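Local coordinates for protein 3-phytase (Klebsiella pneumoniae, PDB 2WNH) that probably removes phosphate from inositol hexakisphosphate (phytate) as a phytase of the histidine acid phosphatase family, at residues B[58-70]-B[341-355]. The protein carries 3 engineered substitutions. Residues are numbered along the deposited sequence; the frame is centred on the assembly and turned at random.
Sequences GHGYAAVVNKGRE and QAQGLDDLRRLQTPD
Ala63 and Asn66 on helix 58-70 lie against Leu351 and Thr353 of the chain leaving helix 345-349, the two helix axes inclined at 112° with a closest approach of 10.8 Å. Leu351, the first residue past helix 345-349 to leave helical angles, has positive phi and forms a Schellman motif. Its isobutyl group drops onto one face of the His59 imidazole: CD2 stands 3.6 Å from the ring centroid, a CH-pi contact, and packs on Ala63 CB, while CD1 reaches Ala62 CB. The imidazole swings out from helix 58-70 to the last turn of helix 345-349; a chi1 of -180°, setting CG opposite the backbone N, lets NE2 donate to Leu348 O (2.9 Å, N-H...O 148°). That carbonyl takes Leu351 N from the opposite face of its plane. ND1 is hydrogen-bonded to Asp110 of the second subunit, so partners at both nitrogens hold the ring's rotation. Farther along, Thr353 CG2 and the Pro354 ring pack over the Asn66 backbone and the bent Glu70 chain. Lys67 crosses Gln341 at about a right angle, CE 3.9 Å from Gln341 NE2, which is hydrogen-bonded to Ser320; Lys67 NZ salt-bridges Glu21 and Glu71. At this subunit interface, where Leu351 also packs on Arg69 of the second subunit, helix 58-77, backed by helix 99-112, meets the end of strand 334-342 and helix 345-349, which leans on helix 204-219.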
ATOM      1  N   GLY B  58      19.626  -2.477 -17.304  1.00 14.13           N
ATOM      2  CA  GLY B  58      18.468  -2.058 -16.516  1.00 14.04           C
ATOM      3  C   GLY B  58      17.378  -3.119 -16.593  1.00 13.07           C
ATOM      4  O   GLY B  58      16.758  -3.472 -15.588  1.00 13.67           O
ATOM      5  N   HIS B  59      17.125  -3.632 -17.794  1.00 13.12           N
ATOM      6  CA  HIS B  59      16.151  -4.698 -17.977  1.00 12.82           C
ATOM      7  C   HIS B  59      16.554  -5.939 -17.150  1.00 14.66           C
ATOM      8  O   HIS B  59      15.709  -6.600 -16.501  1.00 15.17           O
ATOM      9  CB  HIS B  59      16.039  -5.019 -19.472  1.00 14.38           C
ATOM     10  CG  HIS B  59      15.061  -6.104 -19.808  1.00 14.04           C
ATOM     11  ND1 HIS B  59      13.846  -5.836 -20.404  1.00 13.92           N
ATOM     12  CD2 HIS B  59      15.136  -7.456 -19.691  1.00 17.53           C
ATOM     13  CE1 HIS B  59      13.210  -6.977 -20.626  1.00 15.23           C
ATOM     14  NE2 HIS B  59      13.972  -7.974 -20.206  1.00 15.41           N
ATOM     15  N   GLY B  60      17.856  -6.219 -17.143  1.00 13.05           N
ATOM     16  CA  GLY B  60      18.409  -7.293 -16.295  1.00 13.06           C
ATOM     17  C   GLY B  60      18.105  -7.066 -14.825  1.00 13.08           C
ATOM     18  O   GLY B  60      17.688  -7.993 -14.129  1.00 14.37           O
ATOM     19  N   TYR B  61      18.325  -5.844 -14.344  1.00 12.98           N
ATOM     20  CA  TYR B  61      18.013  -5.528 -12.936  1.00 11.96           C
ATOM     21  C   TYR B  61      16.518  -5.764 -12.682  1.00 12.83           C
ATOM     22  O   TYR B  61      16.151  -6.428 -11.704  1.00 13.14           O
ATOM     23  CB  TYR B  61      18.378  -4.075 -12.651  1.00 12.95           C
ATOM     24  CG  TYR B  61      18.423  -3.711 -11.189  1.00 13.61           C
ATOM     25  CD1 TYR B  61      17.250  -3.429 -10.482  1.00 12.74           C
ATOM     26  CD2 TYR B  61      19.649  -3.631 -10.506  1.00 12.33           C
ATOM     27  CE1 TYR B  61      17.295  -3.074  -9.137  1.00 12.47           C
ATOM     28  CE2 TYR B  61      19.699  -3.288  -9.134  1.00 12.42           C
ATOM     29  CZ  TYR B  61      18.503  -3.002  -8.477  1.00 14.18           C
ATOM     30  OH  TYR B  61      18.517  -2.679  -7.147  1.00 14.96           O
ATOM     31  N   ALA B  62      15.659  -5.224 -13.557  1.00 13.11           N
ATOM     32  CA  ALA B  62      14.203  -5.382 -13.409  1.00 13.23           C
ATOM     33  C   ALA B  62      13.765  -6.840 -13.359  1.00 12.44           C
ATOM     34  O   ALA B  62      12.952  -7.204 -12.534  1.00 13.51           O
ATOM     35  CB  ALA B  62      13.455  -4.638 -14.510  1.00 13.12           C
ATOM     36  N   ALA B  63      14.321  -7.683 -14.233  1.00 13.36           N
ATOM     37  CA  ALA B  63      13.987  -9.105 -14.216  1.00 12.88           C
ATOM     38  C   ALA B  63      14.419  -9.791 -12.922  1.00 13.79           C
ATOM     39  O   ALA B  63      13.703 -10.645 -12.407  1.00 13.23           O
ATOM     40  CB  ALA B  63      14.603  -9.810 -15.418  1.00 13.91           C
ATOM     41  N   VAL B  64      15.585  -9.396 -12.408  1.00 13.11           N
ATOM     42  CA  VAL B  64      16.090  -9.949 -11.139  1.00 14.39           C
ATOM     43  C   VAL B  64      15.214  -9.477  -9.964  1.00 14.64           C
ATOM     44  O   VAL B  64      14.846 -10.286  -9.099  1.00 14.17           O
ATOM     45  CB  VAL B  64      17.597  -9.672 -10.931  1.00 14.19           C
ATOM     46  CG1 VAL B  64      18.035 -10.138  -9.534  1.00 13.24           C
ATOM     47  CG2 VAL B  64      18.413 -10.457 -11.972  1.00 15.53           C
ATOM     48  N   VAL B  65      14.835  -8.192  -9.951  1.00 13.58           N
ATOM     49  CA  VAL B  65      13.879  -7.720  -8.940  1.00 13.74           C
ATOM     50  C   VAL B  65      12.604  -8.569  -8.930  1.00 13.59           C
ATOM     51  O   VAL B  65      12.096  -8.924  -7.839  1.00 14.32           O
ATOM     52  CB  VAL B  65      13.506  -6.211  -9.137  1.00 13.91           C
ATOM     53  CG1 VAL B  65      12.273  -5.781  -8.248  1.00 15.68           C
ATOM     54  CG2 VAL B  65      14.724  -5.290  -8.830  1.00 14.35           C
ATOM     55  N   ASN B  66      12.084  -8.899 -10.118  1.00 13.40           N
ATOM     56  CA  ASN B  66      10.824  -9.687 -10.199  1.00 14.63           C
ATOM     57  C   ASN B  66      10.973 -11.046  -9.512  1.00 15.11           C
ATOM     58  O   ASN B  66      10.129 -11.475  -8.722  1.00 14.88           O
ATOM     59  CB  ASN B  66      10.384  -9.916 -11.650  1.00 15.23           C
ATOM     60  CG  ASN B  66       9.875  -8.644 -12.346  1.00 17.77           C
ATOM     61  OD1 ASN B  66       9.853  -8.583 -13.575  1.00 22.81           O
ATOM     62  ND2 ASN B  66       9.472  -7.657 -11.589  1.00 16.55           N
ATOM     63  N   LYS B  67      12.077 -11.719  -9.794  1.00 12.70           N
ATOM     64  CA  LYS B  67      12.355 -12.997  -9.143  1.00 14.33           C
ATOM     65  C   LYS B  67      12.549 -12.826  -7.618  1.00 13.33           C
ATOM     66  O   LYS B  67      11.962 -13.589  -6.834  1.00 13.75           O
ATOM     67  CB  LYS B  67      13.578 -13.636  -9.829  1.00 14.06           C
ATOM     68  CG  LYS B  67      13.956 -15.049  -9.328  1.00 18.29           C
ATOM     69  CD  LYS B  67      14.925 -14.943  -8.191  1.00 18.50           C
ATOM     70  CE  LYS B  67      15.513 -16.303  -7.820  1.00 19.73           C
ATOM     71  NZ  LYS B  67      16.603 -16.004  -6.810  1.00 18.09           N
ATOM     72  N   GLY B  68      13.340 -11.828  -7.205  1.00 14.10           N
ATOM     73  CA  GLY B  68      13.586 -11.560  -5.783  1.00 14.47           C
ATOM     74  C   GLY B  68      12.283 -11.246  -5.027  1.00 13.54           C
ATOM     75  O   GLY B  68      12.096 -11.671  -3.883  1.00 13.57           O
ATOM     76  N   ARG B  69      11.396 -10.504  -5.659  1.00 13.39           N
ATOM     77  CA  ARG B  69      10.131 -10.115  -5.010  1.00 14.18           C
ATOM     78  C   ARG B  69       9.272 -11.335  -4.727  1.00 14.32           C
ATOM     79  O   ARG B  69       8.795 -11.523  -3.599  1.00 14.76           O
ATOM     80  CB  ARG B  69       9.335  -9.133  -5.883  0.70 15.07           C
ATOM     81  CG  ARG B  69       7.979  -8.740  -5.266  0.70 18.04           C
ATOM     82  CD  ARG B  69       7.149  -7.810  -6.156  0.70 24.91           C
ATOM     83  NE  ARG B  69       7.864  -6.645  -6.709  0.70 28.12           N
ATOM     84  CZ  ARG B  69       8.676  -5.831  -6.037  0.70 33.40           C
ATOM     85  NH1 ARG B  69       8.973  -6.052  -4.754  0.70 28.85           N
ATOM     86  NH2 ARG B  69       9.240  -4.806  -6.676  0.70 30.01           N
ATOM     87  N   GLU B  70       9.111 -12.193  -5.731  1.00 14.72           N
ATOM     88  CA  GLU B  70       8.302 -13.405  -5.534  1.00 14.43           C
ATOM     89  C   GLU B  70       8.973 -14.344  -4.512  1.00 15.87           C
ATOM     90  O   GLU B  70       8.289 -14.961  -3.695  1.00 14.41           O
ATOM     91  CB  GLU B  70       8.044 -14.085  -6.874  1.00 15.97           C
ATOM     92  CG  GLU B  70       7.308 -13.190  -7.883  1.00 22.83           C
ATOM     93  CD  GLU B  70       5.919 -12.742  -7.417  1.00 34.60           C
ATOM     94  OE1 GLU B  70       5.233 -13.517  -6.706  1.00 36.35           O
ATOM     95  OE2 GLU B  70       5.505 -11.621  -7.787  1.00 36.45           O
ATOM     96  N   GLN B 341      16.579 -23.291 -10.630  1.00 15.14           N
ATOM     97  CA  GLN B 341      15.427 -22.524 -11.103  1.00 15.32           C
ATOM     98  C   GLN B 341      15.837 -21.416 -12.058  1.00 14.99           C
ATOM     99  O   GLN B 341      16.908 -20.823 -11.891  1.00 14.13           O
ATOM    100  CB  GLN B 341      14.646 -21.942  -9.905  1.00 13.71           C
ATOM    101  CG  GLN B 341      15.395 -20.840  -9.162  1.00 16.26           C
ATOM    102  CD  GLN B 341      14.653 -20.371  -7.920  1.00 18.99           C
ATOM    103  OE1 GLN B 341      13.428 -20.291  -7.916  1.00 18.65           O
ATOM    104  NE2 GLN B 341      15.395 -20.080  -6.858  1.00 15.99           N
ATOM    105  N   ALA B 342      14.950 -21.125 -13.019  1.00 15.70           N
ATOM    106  CA  ALA B 342      15.121 -20.029 -14.001  1.00 14.90           C
ATOM    107  C   ALA B 342      13.786 -19.555 -14.549  1.00 14.58           C
ATOM    108  O   ALA B 342      12.783 -20.234 -14.425  1.00 16.13           O
ATOM    109  CB  ALA B 342      15.980 -20.508 -15.183  1.00 13.47           C
ATOM    110  N   GLN B 343      13.793 -18.405 -15.198  1.00 13.71           N
ATOM    111  CA  GLN B 343      12.644 -18.029 -16.010  1.00 14.73           C
ATOM    112  C   GLN B 343      12.880 -18.435 -17.451  1.00 15.62           C
ATOM    113  O   GLN B 343      14.021 -18.433 -17.922  1.00 17.72           O
ATOM    114  CB  GLN B 343      12.419 -16.526 -15.949  1.00 14.85           C
ATOM    115  CG  GLN B 343      11.877 -16.066 -14.604  1.00 17.40           C
ATOM    116  CD  GLN B 343      11.201 -14.705 -14.716  1.00 17.89           C
ATOM    117  OE1 GLN B 343       9.955 -14.598 -14.826  1.00 20.37           O
ATOM    118  NE2 GLN B 343      12.002 -13.663 -14.695  1.00 13.56           N
ATOM    119  N   GLY B 344      11.792 -18.718 -18.149  1.00 16.50           N
ATOM    120  CA  GLY B 344      11.829 -18.979 -19.611  1.00 16.98           C
ATOM    121  C   GLY B 344      12.209 -17.761 -20.454  1.00 17.49           C
ATOM    122  O   GLY B 344      12.198 -16.619 -19.982  1.00 17.20           O
ATOM    123  N   LEU B 345      12.567 -18.016 -21.719  1.00 16.92           N
ATOM    124  CA  LEU B 345      13.054 -16.969 -22.611  1.00 17.49           C
ATOM    125  C   LEU B 345      12.040 -15.838 -22.819  1.00 17.40           C
ATOM    126  O   LEU B 345      12.405 -14.656 -22.771  1.00 16.31           O
ATOM    127  CB  LEU B 345      13.412 -17.579 -23.974  1.00 18.51           C
ATOM    128  CG  LEU B 345      14.707 -18.381 -23.984  1.00 17.89           C
ATOM    129  CD1 LEU B 345      14.683 -19.326 -25.188  1.00 18.54           C
ATOM    130  CD2 LEU B 345      15.919 -17.473 -24.021  1.00 19.69           C
ATOM    131  N   ASP B 346      10.788 -16.192 -23.076  1.00 17.64           N
ATOM    132  CA  ASP B 346       9.799 -15.132 -23.316  1.00 17.74           C
ATOM    133  C   ASP B 346       9.428 -14.397 -22.025  1.00 17.07           C
ATOM    134  O   ASP B 346       9.181 -13.193 -22.057  1.00 17.47           O
ATOM    135  CB  ASP B 346       8.565 -15.640 -24.083  1.00 18.73           C
ATOM    136  CG  ASP B 346       8.815 -15.730 -25.594  1.00 22.74           C
ATOM    137  OD1 ASP B 346       9.725 -15.020 -26.115  1.00 25.14           O
ATOM    138  OD2 ASP B 346       8.111 -16.521 -26.240  1.00 26.72           O
ATOM    139  N   ASP B 347       9.425 -15.107 -20.899  1.00 16.91           N
ATOM    140  CA  ASP B 347       9.140 -14.483 -19.591  1.00 17.66           C
ATOM    141  C   ASP B 347      10.193 -13.420 -19.250  1.00 16.73           C
ATOM    142  O   ASP B 347       9.852 -12.343 -18.729  1.00 16.49           O
ATOM    143  CB  ASP B 347       9.005 -15.548 -18.492  1.00 20.10           C
ATOM    144  CG  ASP B 347       7.602 -16.203 -18.479  1.00 24.19           C
ATOM    145  OD1 ASP B 347       6.708 -15.802 -19.269  1.00 27.24           O
ATOM    146  OD2 ASP B 347       7.386 -17.107 -17.668  1.00 30.13           O
ATOM    147  N   LEU B 348      11.461 -13.705 -19.565  1.00 13.62           N
ATOM    148  CA  LEU B 348      12.543 -12.731 -19.355  1.00 15.23           C
ATOM    149  C   LEU B 348      12.356 -11.550 -20.295  1.00 15.22           C
ATOM    150  O   LEU B 348      12.412 -10.409 -19.863  1.00 15.99           O
ATOM    151  CB  LEU B 348      13.914 -13.374 -19.599  1.00 14.38           C
ATOM    152  CG  LEU B 348      14.328 -14.334 -18.492  1.00 15.61           C
ATOM    153  CD1 LEU B 348      15.524 -15.175 -18.977  1.00 14.81           C
ATOM    154  CD2 LEU B 348      14.669 -13.625 -17.173  1.00 15.19           C
ATOM    155  N   ARG B 349      12.104 -11.837 -21.580  1.00 15.90           N
ATOM    156  CA  ARG B 349      11.916 -10.785 -22.568  1.00 14.92           C
ATOM    157  C   ARG B 349      10.766  -9.854 -22.176  1.00 15.11           C
ATOM    158  O   ARG B 349      10.867  -8.633 -22.351  1.00 15.39           O
ATOM    159  CB  ARG B 349      11.666 -11.389 -23.954  1.00 14.89           C
ATOM    160  CG  ARG B 349      11.639 -10.345 -25.078  1.00 16.44           C
ATOM    161  CD  ARG B 349      11.648 -11.002 -26.448  1.00 18.17           C
ATOM    162  NE  ARG B 349      11.559 -10.009 -27.524  1.00 16.41           N
ATOM    163  CZ  ARG B 349      12.588  -9.363 -28.073  1.00 18.14           C
ATOM    164  NH1 ARG B 349      13.838  -9.597 -27.668  1.00 16.57           N
ATOM    165  NH2 ARG B 349      12.368  -8.487 -29.063  1.00 17.72           N
ATOM    166  N   ARG B 350       9.699 -10.434 -21.630  1.00 13.57           N
ATOM    167  CA  ARG B 350       8.471  -9.678 -21.284  1.00 15.14           C
ATOM    168  C   ARG B 350       8.479  -9.071 -19.873  1.00 14.20           C
ATOM    169  O   ARG B 350       7.513  -8.397 -19.474  1.00 14.71           O
ATOM    170  CB  ARG B 350       7.240 -10.579 -21.459  0.70 15.57           C
ATOM    171  CG  ARG B 350       6.999 -11.061 -22.919  0.70 18.46           C
ATOM    172  CD  ARG B 350       5.903 -12.119 -22.952  0.70 23.37           C
ATOM    173  NE  ARG B 350       4.694 -11.590 -22.308  0.70 28.72           N
ATOM    174  CZ  ARG B 350       3.750 -10.885 -22.929  0.70 30.68           C
ATOM    175  NH1 ARG B 350       3.837 -10.632 -24.228  0.70 32.63           N
ATOM    176  NH2 ARG B 350       2.705 -10.443 -22.246  0.70 32.33           N
ATOM    177  N   LEU B 351       9.554  -9.292 -19.118  1.00 14.40           N
ATOM    178  CA  LEU B 351       9.596  -8.913 -17.691  1.00 15.61           C
ATOM    179  C   LEU B 351       8.354  -9.415 -16.949  1.00 17.04           C
ATOM    180  O   LEU B 351       7.754  -8.690 -16.125  1.00 17.90           O
ATOM    181  CB  LEU B 351       9.793  -7.403 -17.512  1.00 14.51           C
ATOM    182  CG  LEU B 351      11.154  -6.859 -17.977  1.00 15.16           C
ATOM    183  CD1 LEU B 351      11.213  -5.357 -17.814  1.00 14.19           C
ATOM    184  CD2 LEU B 351      12.308  -7.529 -17.183  1.00 15.05           C
ATOM    185  N   GLN B 352       7.994 -10.667 -17.239  1.00 17.16           N
ATOM    186  CA  GLN B 352       6.872 -11.317 -16.560  1.00 19.26           C
ATOM    187  C   GLN B 352       7.237 -11.628 -15.110  1.00 20.01           C
ATOM    188  O   GLN B 352       8.276 -12.217 -14.852  1.00 19.95           O
ATOM    189  CB  GLN B 352       6.514 -12.623 -17.285  1.00 19.63           C
ATOM    190  CG  GLN B 352       5.474 -13.494 -16.567  1.00 21.47           C
ATOM    191  CD  GLN B 352       4.118 -12.822 -16.530  1.00 24.47           C
ATOM    192  OE1 GLN B 352       3.586 -12.441 -17.573  1.00 27.36           O
ATOM    193  NE2 GLN B 352       3.575 -12.630 -15.328  1.00 22.83           N
ATOM    194  N   THR B 353       6.381 -11.277 -14.149  1.00 19.91           N
ATOM    195  CA  THR B 353       6.678 -11.711 -12.781  1.00 23.09           C
ATOM    196  C   THR B 353       6.344 -13.184 -12.613  1.00 22.06           C
ATOM    197  O   THR B 353       5.279 -13.613 -13.059  1.00 21.39           O
ATOM    198  CB  THR B 353       5.895 -10.946 -11.710  1.00 25.66           C
ATOM    199  OG1 THR B 353       5.640  -9.617 -12.166  1.00 33.89           O
ATOM    200  CG2 THR B 353       6.744 -10.898 -10.430  1.00 25.09           C
ATOM    201  N   PRO B 354       7.244 -13.955 -11.964  1.00 22.77           N
ATOM    202  CA  PRO B 354       6.993 -15.374 -11.733  1.00 25.12           C
ATOM    203  C   PRO B 354       6.022 -15.572 -10.595  1.00 28.76           C
ATOM    204  O   PRO B 354       6.404 -16.101  -9.537  1.00 29.03           O
ATOM    205  CB  PRO B 354       8.363 -15.931 -11.346  1.00 25.25           C
ATOM    206  CG  PRO B 354       9.149 -14.784 -10.853  1.00 23.35           C
ATOM    207  CD  PRO B 354       8.550 -13.522 -11.423  1.00 22.31           C
ATOM    208  N   ASP B 355       4.784 -15.140 -10.826  1.00 30.85           N
ATOM    209  CA  ASP B 355       3.661 -15.384  -9.935  1.00 35.25           C
ATOM    210  C   ASP B 355       3.092 -16.788 -10.135  1.00 36.41           C
ATOM    211  O   ASP B 355       3.556 -17.549 -10.989  1.00 38.51           O
ATOM    212  CB  ASP B 355       2.555 -14.328 -10.160  1.00 35.14           C
ATOM    213  CG  ASP B 355       1.943 -14.376 -11.575  1.00 36.40           C
ATOM    214  OD1 ASP B 355       2.043 -15.395 -12.286  1.00 35.47           O
ATOM    215  OD2 ASP B 355       1.333 -13.361 -11.983  1.00 39.84           O
TER
HETATM  216  O   HOH W   1       4.595 -16.803  -7.164  1.00 49.89           O